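Side-chain contacts in ribosomal RNA small subunit methyltransferase E (Thermotoga maritima, PDB 1Z85), which probably methylates N3 of uridine 1498 in 16S ribosomal RNA of the assembled 30S subunit, with S-adenosylmethionine as methyl donor: residues B[85-90]-B[226-231]; B[124-129]-B[150-155]; B[101-106]-B[132-137]; B[162-167]-B[190-195]. One frame throughout, in Å; residues are numbered along the deposited sequence.

Interaction 1 (B[85-90]-B[226-231]); sequences EKLSVV and YIALKK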
loop_
_atom_site.group_PDB
_atom_site.type_symbol
_atom_site.label_atom_id
_atom_site.label_comp_id
_atom_site.label_asym_id
_atom_site.label_seq_id
_atom_site.Cartn_x
_atom_site.Cartn_y
_atom_site.Cartn_z
ATOM N N GLU B 85 7.363 -10.624 22.439
ATOM C CA GLU B 85 6.075 -9.937 22.321
ATOM C C GLU B 85 5.467 -9.982 20.908
ATOM O O GLU B 85 6.088 -9.652 19.903
ATOM C CB GLU B 85 6.107 -8.574 23.014
ATOM C CG GLU B 85 5.862 -7.320 22.236
ATOM C CD GLU B 85 6.020 -6.109 23.166
ATOM O OE1 GLU B 85 5.629 -6.241 24.349
ATOM O OE2 GLU B 85 6.564 -5.063 22.733
ATOM N N LYS B 86 4.248 -10.487 20.854
ATOM C CA LYS B 86 3.631 -10.832 19.589
ATOM C C LYS B 86 2.793 -9.662 19.094
ATOM O O LYS B 86 2.193 -8.920 19.882
ATOM C CB LYS B 86 2.745 -12.078 19.693
ATOM C CG LYS B 86 3.337 -13.271 20.446
ATOM C CD LYS B 86 3.603 -14.498 19.567
ATOM C CE LYS B 86 4.164 -15.671 20.409
ATOM N NZ LYS B 86 5.417 -15.322 21.169
ATOM N N LEU B 87 2.791 -9.516 17.771
ATOM C CA LEU B 87 1.847 -8.667 17.063
ATOM C C LEU B 87 0.788 -9.568 16.415
ATOM O O LEU B 87 1.097 -10.426 15.587
ATOM C CB LEU B 87 2.595 -7.843 16.027
ATOM C CG LEU B 87 1.705 -7.004 15.095
ATOM C CD1 LEU B 87 0.877 -6.002 15.867
ATOM C CD2 LEU B 87 2.554 -6.309 14.087
ATOM N N SER B 88 -0.461 -9.374 16.800
ATOM C CA SER B 88 -1.575 -10.190 16.295
ATOM C C SER B 88 -2.513 -9.282 15.477
ATOM O O SER B 88 -2.677 -8.111 15.805
ATOM C CB SER B 88 -2.334 -10.860 17.457
ATOM O OG SER B 88 -1.444 -11.641 18.240
ATOM N N VAL B 89 -3.097 -9.829 14.411
ATOM C CA VAL B 89 -4.080 -9.117 13.622
ATOM C C VAL B 89 -5.320 -9.990 13.461
ATOM O O VAL B 89 -5.222 -11.165 13.135
ATOM C CB VAL B 89 -3.489 -8.736 12.241
ATOM C CG1 VAL B 89 -4.478 -8.025 11.401
ATOM C CG2 VAL B 89 -2.231 -7.789 12.400
ATOM N N VAL B 90 -6.491 -9.397 13.657
ATOM C CA VAL B 90 -7.765 -10.044 13.315
ATOM C C VAL B 90 -8.142 -9.598 11.920
ATOM O O VAL B 90 -8.343 -8.388 11.691
ATOM C CB VAL B 90 -8.873 -9.651 14.254
ATOM C CG1 VAL B 90 -10.175 -10.262 13.816
ATOM C CG2 VAL B 90 -8.506 -10.083 15.666
ATOM N N TYR B 226 2.549 1.139 10.420
ATOM C CA TYR B 226 3.009 2.067 11.439
ATOM C C TYR B 226 3.216 1.368 12.782
ATOM O O TYR B 226 4.209 1.580 13.471
ATOM C CB TYR B 226 2.002 3.186 11.624
ATOM C CG TYR B 226 2.270 4.046 12.853
ATOM C CD1 TYR B 226 3.366 4.931 12.910
ATOM C CD2 TYR B 226 1.450 3.962 13.957
ATOM C CE1 TYR B 226 3.608 5.711 14.047
ATOM C CE2 TYR B 226 1.669 4.746 15.078
ATOM C CZ TYR B 226 2.736 5.604 15.125
ATOM O OH TYR B 226 2.919 6.348 16.275
ATOM N N ILE B 227 2.231 0.575 13.177
ATOM C CA ILE B 227 2.316 -0.177 14.397
ATOM C C ILE B 227 3.529 -1.140 14.388
ATOM O O ILE B 227 4.278 -1.194 15.322
ATOM C CB ILE B 227 0.964 -0.916 14.666
ATOM C CG1 ILE B 227 -0.117 0.108 15.081
ATOM C CG2 ILE B 227 1.158 -1.977 15.768
ATOM C CD1 ILE B 227 -1.576 -0.295 14.861
ATOM N N ALA B 228 3.718 -1.900 13.322
ATOM C CA ALA B 228 4.859 -2.801 13.192
ATOM C C ALA B 228 6.177 -2.082 13.281
ATOM O O ALA B 228 7.127 -2.556 13.870
ATOM C CB ALA B 228 4.760 -3.523 11.858
ATOM N N LEU B 229 6.236 -0.920 12.644
ATOM C CA LEU B 229 7.393 -0.028 12.720
ATOM C C LEU B 229 7.732 0.374 14.136
ATOM O O LEU B 229 8.870 0.258 14.560
ATOM C CB LEU B 229 7.100 1.236 11.936
ATOM C CG LEU B 229 7.815 1.440 10.609
ATOM C CD1 LEU B 229 7.411 2.828 10.035
ATOM C CD2 LEU B 229 9.315 1.363 10.767
ATOM N N LYS B 230 6.728 0.890 14.843
ATOM C CA LYS B 230 6.851 1.356 16.231
ATOM C C LYS B 230 7.279 0.181 17.135
ATOM O O LYS B 230 8.140 0.313 17.968
ATOM C CB LYS B 230 5.507 1.959 16.683
ATOM C CG LYS B 230 5.577 3.169 17.585
ATOM C CD LYS B 230 6.181 4.397 16.919
ATOM N N LYS B 231 6.712 -0.992 16.902
ATOM C CA LYS B 231 7.075 -2.207 17.626
ATOM C C LYS B 231 8.329 -2.916 17.118
ATOM O O LYS B 231 8.705 -3.993 17.616
ATOM C CB LYS B 231 5.889 -3.171 17.556
ATOM C CG LYS B 231 4.736 -2.738 18.408
ATOM C CD LYS B 231 5.239 -2.589 19.815
ATOM C CE LYS B 231 4.276 -3.028 20.856
ATOM N NZ LYS B 231 4.850 -2.476 22.116
#

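Interaction 2 (B[124-129]-B[150-155]); sequences HEISLD and VSFLEK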
loop_
_atom_site.group_PDB
_atom_site.type_symbol
_atom_site.label_atom_id
_atom_site.label_comp_id
_atom_site.label_asym_id
_atom_site.label_seq_id
_atom_site.Cartn_x
_atom_site.Cartn_y
_atom_site.Cartn_z
ATOM N N HIS B 124 -19.236 -14.700 4.272
ATOM C CA HIS B 124 -18.157 -15.426 3.683
ATOM C C HIS B 124 -17.595 -16.473 4.627
ATOM O O HIS B 124 -17.941 -16.538 5.794
ATOM C CB HIS B 124 -17.027 -14.499 3.205
ATOM C CG HIS B 124 -17.366 -13.703 1.999
ATOM N ND1 HIS B 124 -17.999 -12.474 2.062
ATOM C CD2 HIS B 124 -17.259 -13.997 0.691
ATOM C CE1 HIS B 124 -18.194 -12.029 0.836
ATOM N NE2 HIS B 124 -17.755 -12.929 -0.009
ATOM N N GLU B 125 -16.785 -17.341 4.039
ATOM C CA GLU B 125 -16.052 -18.382 4.728
ATOM C C GLU B 125 -14.658 -18.321 4.180
ATOM O O GLU B 125 -14.452 -17.805 3.084
ATOM C CB GLU B 125 -16.637 -19.776 4.446
ATOM C CG GLU B 125 -18.125 -20.036 4.865
ATOM C CD GLU B 125 -18.393 -20.045 6.428
ATOM O OE1 GLU B 125 -17.524 -20.431 7.230
ATOM O OE2 GLU B 125 -19.518 -19.656 6.862
ATOM N N ILE B 126 -13.721 -18.887 4.920
ATOM C CA ILE B 126 -12.339 -19.066 4.482
ATOM C C ILE B 126 -11.908 -20.510 4.655
ATOM O O ILE B 126 -12.268 -21.171 5.665
ATOM C CB ILE B 126 -11.353 -18.102 5.215
ATOM C CG1 ILE B 126 -9.956 -18.145 4.598
ATOM C CG2 ILE B 126 -11.242 -18.362 6.682
ATOM C CD1 ILE B 126 -9.148 -16.969 5.059
ATOM N N SER B 127 -11.153 -20.997 3.671
ATOM C CA SER B 127 -10.420 -22.266 3.789
ATOM C C SER B 127 -9.048 -21.993 4.453
ATOM O O SER B 127 -8.196 -21.281 3.904
ATOM C CB SER B 127 -10.180 -22.904 2.431
ATOM O OG SER B 127 -9.247 -24.011 2.547
ATOM N N LEU B 128 -8.851 -22.539 5.635
ATOM C CA LEU B 128 -7.625 -22.346 6.360
ATOM C C LEU B 128 -6.429 -22.909 5.624
ATOM O O LEU B 128 -5.353 -22.348 5.683
ATOM C CB LEU B 128 -7.739 -22.948 7.759
ATOM C CG LEU B 128 -6.962 -22.239 8.845
ATOM C CD1 LEU B 128 -7.598 -20.887 9.173
ATOM C CD2 LEU B 128 -6.865 -23.136 10.077
ATOM N N ASP B 129 -6.610 -23.970 4.851
ATOM C CA ASP B 129 -5.519 -24.459 4.008
ATOM C C ASP B 129 -5.136 -23.493 2.896
ATOM O O ASP B 129 -3.952 -23.386 2.543
ATOM C CB ASP B 129 -5.894 -25.825 3.422
ATOM C CG ASP B 129 -5.830 -26.958 4.467
ATOM O OD1 ASP B 129 -5.449 -26.732 5.649
ATOM O OD2 ASP B 129 -6.175 -28.092 4.095
ATOM N N VAL B 150 -1.861 -19.093 11.785
ATOM C CA VAL B 150 -3.241 -18.732 11.419
ATOM C C VAL B 150 -4.213 -19.535 12.287
ATOM O O VAL B 150 -3.956 -20.677 12.592
ATOM C CB VAL B 150 -3.551 -18.946 9.906
ATOM C CG1 VAL B 150 -2.633 -18.030 9.018
ATOM C CG2 VAL B 150 -3.421 -20.398 9.523
ATOM N N SER B 151 -5.276 -18.872 12.753
ATOM C CA SER B 151 -6.284 -19.461 13.600
ATOM C C SER B 151 -7.647 -18.857 13.235
ATOM O O SER B 151 -7.727 -17.801 12.544
ATOM C CB SER B 151 -5.989 -19.119 15.056
ATOM O OG SER B 151 -4.690 -19.561 15.428
ATOM N N PHE B 152 -8.702 -19.547 13.649
ATOM C CA PHE B 152 -10.036 -18.979 13.644
ATOM C C PHE B 152 -10.234 -18.273 14.980
ATOM O O PHE B 152 -9.580 -18.599 15.965
ATOM C CB PHE B 152 -11.115 -20.035 13.476
ATOM C CG PHE B 152 -11.070 -20.778 12.165
ATOM C CD1 PHE B 152 -11.431 -20.145 10.992
ATOM C CD2 PHE B 152 -10.725 -22.150 12.126
ATOM C CE1 PHE B 152 -11.423 -20.822 9.801
ATOM C CE2 PHE B 152 -10.717 -22.841 10.912
ATOM C CZ PHE B 152 -11.056 -22.156 9.741
ATOM N N LEU B 153 -11.116 -17.287 15.019
ATOM C CA LEU B 153 -11.426 -16.577 16.267
ATOM C C LEU B 153 -12.939 -16.532 16.396
ATOM O O LEU B 153 -13.620 -16.007 15.493
ATOM C CB LEU B 153 -10.869 -15.134 16.184
ATOM C CG LEU B 153 -11.181 -14.274 17.432
ATOM C CD1 LEU B 153 -10.437 -14.813 18.629
ATOM C CD2 LEU B 153 -10.908 -12.814 17.235
ATOM N N GLU B 154 -13.495 -17.091 17.464
ATOM C CA GLU B 154 -14.953 -17.109 17.561
ATOM C C GLU B 154 -15.555 -15.763 18.035
ATOM O O GLU B 154 -16.610 -15.333 17.543
ATOM C CB GLU B 154 -15.452 -18.244 18.481
ATOM C CG GLU B 154 -16.981 -18.450 18.389
ATOM C CD GLU B 154 -17.529 -19.008 17.037
ATOM O OE1 GLU B 154 -16.771 -19.307 16.051
ATOM O OE2 GLU B 154 -18.773 -19.182 16.985
ATOM N N LYS B 155 -14.905 -15.131 19.003
ATOM C CA LYS B 155 -15.469 -13.969 19.671
ATOM C C LYS B 155 -14.484 -12.823 19.678
ATOM O O LYS B 155 -13.265 -13.040 19.779
ATOM C CB LYS B 155 -15.929 -14.328 21.105
ATOM C CG LYS B 155 -17.230 -15.146 21.104
ATOM C CD LYS B 155 -17.683 -15.632 22.491
#

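Interaction 3 (B[101-106]-B[132-137]); sequences FLIEKC and KIVVRE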
loop_
_atom_site.group_PDB
_atom_site.type_symbol
_atom_site.label_atom_id
_atom_site.label_comp_id
_atom_site.label_asym_id
_atom_site.label_seq_id
_atom_site.Cartn_x
_atom_site.Cartn_y
_atom_site.Cartn_z
ATOM N N PHE B 101 -5.093 -10.160 0.255
ATOM C CA PHE B 101 -4.314 -8.921 0.461
ATOM C C PHE B 101 -3.915 -8.700 1.910
ATOM O O PHE B 101 -2.747 -8.459 2.208
ATOM C CB PHE B 101 -5.084 -7.681 -0.069
ATOM C CG PHE B 101 -4.408 -6.385 0.246
ATOM C CD1 PHE B 101 -3.347 -5.938 -0.526
ATOM C CD2 PHE B 101 -4.784 -5.644 1.347
ATOM C CE1 PHE B 101 -2.673 -4.742 -0.188
ATOM C CE2 PHE B 101 -4.131 -4.496 1.696
ATOM C CZ PHE B 101 -3.068 -4.029 0.948
ATOM N N LEU B 102 -4.873 -8.840 2.824
ATOM C CA LEU B 102 -4.590 -8.597 4.218
ATOM C C LEU B 102 -3.627 -9.620 4.794
ATOM O O LEU B 102 -2.704 -9.265 5.520
ATOM C CB LEU B 102 -5.852 -8.568 5.057
ATOM C CG LEU B 102 -6.811 -7.395 4.824
ATOM C CD1 LEU B 102 -8.125 -7.649 5.591
ATOM C CD2 LEU B 102 -6.157 -6.104 5.282
ATOM N N ILE B 103 -3.863 -10.898 4.504
ATOM C CA ILE B 103 -2.919 -11.935 4.850
ATOM C C ILE B 103 -1.500 -11.699 4.303
ATOM O O ILE B 103 -0.520 -11.924 5.001
ATOM C CB ILE B 103 -3.363 -13.274 4.263
ATOM C CG1 ILE B 103 -4.725 -13.705 4.828
ATOM C CG2 ILE B 103 -2.345 -14.355 4.564
ATOM C CD1 ILE B 103 -5.362 -14.834 4.004
ATOM N N GLU B 104 -1.392 -11.279 3.054
ATOM C CA GLU B 104 -0.067 -11.039 2.434
ATOM C C GLU B 104 0.685 -9.939 3.141
ATOM O O GLU B 104 1.903 -10.016 3.392
ATOM C CB GLU B 104 -0.226 -10.727 0.943
ATOM C CG GLU B 104 -0.355 -12.008 0.062
ATOM C CD GLU B 104 -0.700 -11.797 -1.451
ATOM O OE1 GLU B 104 -0.790 -10.645 -1.966
ATOM O OE2 GLU B 104 -0.928 -12.850 -2.103
ATOM N N LYS B 105 -0.050 -8.892 3.461
ATOM C CA LYS B 105 0.477 -7.743 4.229
ATOM C C LYS B 105 0.854 -8.087 5.609
ATOM O O LYS B 105 1.846 -7.583 6.119
ATOM C CB LYS B 105 -0.543 -6.610 4.237
ATOM C CG LYS B 105 -0.429 -5.658 3.020
ATOM C CD LYS B 105 -0.107 -6.405 1.734
ATOM C CE LYS B 105 0.842 -5.675 0.860
ATOM N NZ LYS B 105 1.398 -6.562 -0.240
ATOM N N CYS B 106 0.085 -8.943 6.255
ATOM C CA CYS B 106 0.494 -9.459 7.569
ATOM C C CYS B 106 1.838 -10.197 7.570
ATOM O O CYS B 106 2.643 -10.046 8.486
ATOM C CB CYS B 106 -0.560 -10.415 8.110
ATOM S SG CYS B 106 -2.023 -9.623 8.774
ATOM N N LYS B 132 -3.069 -20.656 4.525
ATOM C CA LYS B 132 -1.692 -21.129 4.679
ATOM C C LYS B 132 -0.872 -21.116 3.398
ATOM O O LYS B 132 0.325 -20.842 3.420
ATOM C CB LYS B 132 -1.700 -22.550 5.224
ATOM C CG LYS B 132 -2.254 -22.706 6.655
ATOM C CD LYS B 132 -2.172 -24.168 7.115
ATOM C CE LYS B 132 -2.983 -24.419 8.416
ATOM N NZ LYS B 132 -2.238 -23.955 9.624
ATOM N N ILE B 133 -1.472 -21.460 2.276
ATOM C CA ILE B 133 -0.742 -21.292 1.013
ATOM C C ILE B 133 -0.389 -19.822 0.723
ATOM O O ILE B 133 0.672 -19.522 0.162
ATOM C CB ILE B 133 -1.532 -21.918 -0.160
ATOM C CG1 ILE B 133 -1.546 -23.445 0.010
ATOM C CG2 ILE B 133 -0.918 -21.559 -1.539
ATOM C CD1 ILE B 133 -2.540 -24.112 -0.872
ATOM N N VAL B 134 -1.280 -18.896 1.067
ATOM C CA VAL B 134 -1.047 -17.483 0.771
ATOM C C VAL B 134 0.111 -17.046 1.655
ATOM O O VAL B 134 1.011 -16.347 1.206
ATOM C CB VAL B 134 -2.304 -16.584 1.087
ATOM C CG1 VAL B 134 -1.967 -15.112 0.892
ATOM C CG2 VAL B 134 -3.485 -16.918 0.208
ATOM N N VAL B 135 0.065 -17.434 2.928
ATOM C CA VAL B 135 1.187 -17.197 3.857
ATOM C C VAL B 135 2.521 -17.790 3.372
ATOM O O VAL B 135 3.559 -17.127 3.334
ATOM C CB VAL B 135 0.853 -17.790 5.249
ATOM C CG1 VAL B 135 2.109 -17.886 6.106
ATOM C CG2 VAL B 135 -0.245 -16.950 5.904
ATOM N N ARG B 136 2.487 -19.044 2.988
ATOM C CA ARG B 136 3.678 -19.685 2.461
ATOM C C ARG B 136 4.235 -18.886 1.278
ATOM O O ARG B 136 5.395 -18.582 1.228
ATOM C CB ARG B 136 3.334 -21.104 2.033
ATOM C CG ARG B 136 4.511 -21.864 1.504
ATOM C CD ARG B 136 4.137 -22.778 0.364
ATOM N NE ARG B 136 3.315 -23.861 0.865
ATOM C CZ ARG B 136 3.281 -25.094 0.367
ATOM N NH1 ARG B 136 4.032 -25.460 -0.679
ATOM N NH2 ARG B 136 2.482 -25.976 0.950
ATOM N N GLU B 137 3.410 -18.585 0.290
ATOM C CA GLU B 137 3.941 -17.999 -0.939
ATOM C C GLU B 137 4.487 -16.617 -0.639
ATOM O O GLU B 137 5.544 -16.276 -1.111
ATOM C CB GLU B 137 2.886 -17.961 -2.069
ATOM C CG GLU B 137 2.458 -19.385 -2.603
ATOM C CD GLU B 137 3.600 -20.214 -3.263
ATOM O OE1 GLU B 137 4.758 -19.756 -3.346
ATOM O OE2 GLU B 137 3.346 -21.344 -3.708
HETATM O O HOH W 1 0.652 -15.315 -1.212
#

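Interaction 4 (B[162-167]-B[190-195]); sequences VITLDL and GGFSEK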
loop_
_atom_site.group_PDB
_atom_site.type_symbol
_atom_site.label_atom_id
_atom_site.label_comp_id
_atom_site.label_asym_id
_atom_site.label_seq_id
_atom_site.Cartn_x
_atom_site.Cartn_y
_atom_site.Cartn_z
ATOM N N VAL B 162 -5.555 -3.586 22.595
ATOM C CA VAL B 162 -6.177 -3.788 21.294
ATOM C C VAL B 162 -6.457 -2.451 20.610
ATOM O O VAL B 162 -6.894 -1.486 21.236
ATOM C CB VAL B 162 -7.486 -4.580 21.405
ATOM C CG1 VAL B 162 -7.964 -5.057 20.031
ATOM C CG2 VAL B 162 -7.340 -5.794 22.390
ATOM N N ILE B 163 -6.153 -2.411 19.316
ATOM C CA ILE B 163 -6.382 -1.261 18.454
ATOM C C ILE B 163 -7.347 -1.701 17.345
ATOM O O ILE B 163 -7.086 -2.703 16.668
ATOM C CB ILE B 163 -5.080 -0.823 17.736
ATOM C CG1 ILE B 163 -3.922 -0.659 18.703
ATOM C CG2 ILE B 163 -5.294 0.500 16.954
ATOM C CD1 ILE B 163 -4.029 0.543 19.518
ATOM N N THR B 164 -8.427 -0.957 17.140
ATOM C CA THR B 164 -9.399 -1.292 16.091
ATOM C C THR B 164 -9.281 -0.302 14.933
ATOM O O THR B 164 -9.384 0.897 15.133
ATOM C CB THR B 164 -10.829 -1.290 16.645
ATOM O OG1 THR B 164 -10.931 -2.269 17.671
ATOM C CG2 THR B 164 -11.850 -1.632 15.550
ATOM N N LEU B 165 -9.016 -0.829 13.742
ATOM C CA LEU B 165 -9.119 -0.083 12.501
ATOM C C LEU B 165 -10.566 -0.111 11.931
ATOM O O LEU B 165 -10.969 -1.062 11.245
ATOM C CB LEU B 165 -8.151 -0.657 11.451
ATOM C CG LEU B 165 -8.254 -0.107 10.012
ATOM C CD1 LEU B 165 -8.230 1.447 9.975
ATOM C CD2 LEU B 165 -7.131 -0.724 9.160
ATOM N N ASP B 166 -11.309 0.945 12.214
ATOM C CA ASP B 166 -12.618 1.196 11.631
ATOM C C ASP B 166 -12.382 1.813 10.249
ATOM O O ASP B 166 -11.857 2.931 10.118
ATOM C CB ASP B 166 -13.399 2.178 12.526
ATOM C CG ASP B 166 -14.836 2.411 12.057
ATOM O OD1 ASP B 166 -15.315 1.718 11.131
ATOM O OD2 ASP B 166 -15.495 3.307 12.616
ATOM N N LEU B 167 -12.745 1.076 9.213
ATOM C CA LEU B 167 -12.431 1.495 7.853
ATOM C C LEU B 167 -13.303 2.659 7.402
ATOM O O LEU B 167 -12.890 3.425 6.545
ATOM C CB LEU B 167 -12.575 0.312 6.886
ATOM C CG LEU B 167 -11.589 -0.854 7.095
ATOM C CD1 LEU B 167 -12.063 -2.073 6.331
ATOM C CD2 LEU B 167 -10.159 -0.450 6.688
ATOM N N GLY B 190 -18.518 -4.355 5.170
ATOM C CA GLY B 190 -19.848 -3.764 5.348
ATOM C C GLY B 190 -20.000 -2.984 6.646
ATOM O O GLY B 190 -21.093 -2.517 6.951
ATOM N N GLY B 191 -18.924 -2.858 7.427
ATOM C CA GLY B 191 -18.942 -2.077 8.674
ATOM C C GLY B 191 -19.226 -2.933 9.890
ATOM O O GLY B 191 -19.775 -4.030 9.771
ATOM N N PHE B 192 -18.808 -2.454 11.059
ATOM C CA PHE B 192 -19.222 -3.084 12.315
ATOM C C PHE B 192 -20.753 -2.926 12.486
ATOM O O PHE B 192 -21.332 -1.902 12.151
ATOM C CB PHE B 192 -18.501 -2.469 13.531
ATOM C CG PHE B 192 -16.988 -2.578 13.487
ATOM C CD1 PHE B 192 -16.368 -3.809 13.530
ATOM C CD2 PHE B 192 -16.196 -1.440 13.457
ATOM C CE1 PHE B 192 -14.966 -3.917 13.498
ATOM C CE2 PHE B 192 -14.820 -1.541 13.460
ATOM C CZ PHE B 192 -14.202 -2.784 13.448
ATOM N N SER B 193 -21.413 -3.961 12.971
ATOM C CA SER B 193 -22.778 -3.828 13.442
ATOM C C SER B 193 -22.667 -3.010 14.712
ATOM O O SER B 193 -21.555 -2.682 15.144
ATOM C CB SER B 193 -23.390 -5.201 13.717
ATOM O OG SER B 193 -22.735 -5.839 14.795
ATOM N N GLU B 194 -23.803 -2.656 15.292
ATOM C CA GLU B 194 -23.832 -1.849 16.499
ATOM C C GLU B 194 -23.416 -2.658 17.733
ATOM O O GLU B 194 -22.840 -2.115 18.673
ATOM C CB GLU B 194 -25.230 -1.241 16.711
ATOM C CG GLU B 194 -25.537 -0.026 15.817
ATOM N N LYS B 195 -23.741 -3.938 17.740
ATOM C CA LYS B 195 -23.283 -4.838 18.777
ATOM C C LYS B 195 -21.759 -4.917 18.754
ATOM O O LYS B 195 -21.124 -4.788 19.786
ATOM C CB LYS B 195 -23.858 -6.224 18.543
ATOM C CG LYS B 195 -24.508 -6.853 19.759
ATOM C CD LYS B 195 -25.204 -8.182 19.386
ATOM C CE LYS B 195 -26.744 -8.098 19.414
ATOM N NZ LYS B 195 -27.336 -9.456 19.684
HETATM O O HOH W 2 -17.113 0.126 10.369
#

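Interaction 1 (B[85-90]-B[226-231])
The side chains of E85 and K231 cross at about a right angle, and the ammonium NZ of K231 comes within 3.2 Å of E85 OE2, making a salt bridge that is also a hydrogen bond. NZ stands above the carboxylate, 56° out of its plane, so attraction between the charges probably counts for more here than direction. The lysine chain is bent at chi2 (-57°) and again at chi3, so that K231 CE also lies 3.6 Å from E85 OE2. Several protons on one nitrogen suit this place, because NZ has its strongest polar partner in L178 O and reaches E85 in addition. The apolar part joins strand 87-92 to the C-terminal helix 216-230, which packs on the parallel sheet of the alpha/beta knot fold. A chi1 near 174° swings the fork of L87 toward the helix, where its two methyls take different partners. L87 CD1 meets I227 CG2 at 4.0 Å, the side chains again nearly perpendicular, while L87 CD2 lies 4.2 Å from A228 CB, where the small alanine lets the branched leucine in. I182 on the adjoining strand touches L87, I227 and K231, and Y226 packs against Y226 of the second subunit.

Interaction 2 (B[124-129]-B[150-155])
L128 is the bump of this contact, and V150 and F152, two residues apart on their strand, make the hollow that takes it. Its methyl CD1 sits over one face of the F152 ring, 4.0 Å from the centroid and 19° off the normal, a CH-pi contact displaced toward the CZ rim. L128 CD2 is 4.0 Å from F152 CE2, so the forked leucine spreads both methyls over the same face. On its other flank, L128 CG lies 4.0 Å from V150 CG2, a methyl that chi1 of -62° turns toward the leucine. Leucine's fork gives a flat ring two methyls, and beta-branched valine suits a strand. I126 comes in from another quarter: its CG2 meets F152 CE1 at 4.0 Å, at the ring edge and near its plane. Cut back to an alanine, L128 would lose both methyls, which would probably uncover this face of F152 and leave a gap beside V150. F116 on the neighbouring strand touches I126, L128 and V150 and so backs the cluster. The packing closes one end of a beta-alpha-beta unit, strand 113-117, helix 128-142 and strand 149-152, where the start of the helix lies against the last strand.

Interaction 3 (B[101-106]-B[132-137])
I103 lays its CG2 methyl across the two neighbouring valines of the facing helix, 3.6 Å from V135 CG2 and 3.8 Å from V134 CG1. That methyl is placed by chi1 of -62°, which sets CG2 anti to the backbone N and turns it outward to the other helix. The isoleucine meets each valine at about a right angle, so the branches interlock crosswise. V134 is shared: its CG1 also takes the aliphatic CG of E104 at 3.6 Å, again nearly perpendicular. The axes of the short segments pass 9.0 Å apart at 42°, an ordinary helix-packing distance that these compact beta-branched side chains fill without long chains to fold away. This is helix-on-helix packing in the alpha/beta knot methyltransferase domain: helices 96-108 and 128-142 both flank its parallel sheet, L102 and C106 touching strand 87-92 and V135 touching V150. E104 needs its length for another purpose. Extended beyond CG, it carries OE2 to a water that donates to it at 3.1 Å and to V134 O at 2.7 Å, while R100 forms a salt bridge with the same OE2. On helix 128-142, R136 and E137 make salt bridges to E32, D29 and R31. The contact thus joins an apolar patch to a water-bridged polar margin, where the nearby guanidinium would probably keep the E104 carboxylate ionised.

Interaction 4 (B[162-167]-B[190-195])
The glycine-rich loop that follows strand 182-186 sends the F192 ring against T164 near the end of strand 161-165 and D166 just beyond it. The closest approach is tight: T164 CG2 lies 3.4 Å from F192 CZ and 3.6 Å from F192 CE2. Methyl and ring advance from opposite directions and meet obliquely. Threonine suits the place because chi1 of -61° sets its methyl anti to the backbone N, toward the phenylalanine, while OG1 is left to hydrogen-bond T204. D166 flanks the ring, its CA 4.0 Å from F192 CE2 and its carboxylate plane turned 49° from that of the ring. A water bridges the two segments, accepting from F192 N at 3.2 Å and donating to D166 OD1, and OD2 of the same aspartate pairs with R197. In RsmE relatives of the alpha/beta knot fold such a loop helps to bind S-adenosylmethionine, and a similar role here is probable. With an alanine in place of F192, a gap would probably open beside T164 and L200, both of which touch the ring. At G191 phi is 94°, and with these backbone angles a side chain would collide with the carbonyl O of G190, so only glycine fits comfortably. After the ring, S193 is the N-cap of helix 194-201; its OG caps a backbone N and its own N bonds to E196 OE1, consistent with a capping box.

Overall arrangement
Interactions 1, 2 and 4 reach the six-stranded parallel sheet, and interaction 3 joins two helices that pack beside it. Interactions 2 and 3 share helix 128-142, with centres 13 Å apart, and V150 CG1 of one meets V135 CG2 of the other at 4.1 Å. Interaction 1 touches both: V89 CB lies 3.9 Å from C106 SG of interaction 3, and V90 CG2 lies 4.0 Å from L153 CD2 of interaction 2. Interaction 4 touches none of the others; its nearest atoms are about 4, 7 and 9 Å from interactions 1, 3 and 2 respectively. Its loop probably borders the cofactor pocket, as in relatives, whereas interaction 1 lies beside the subunit interface.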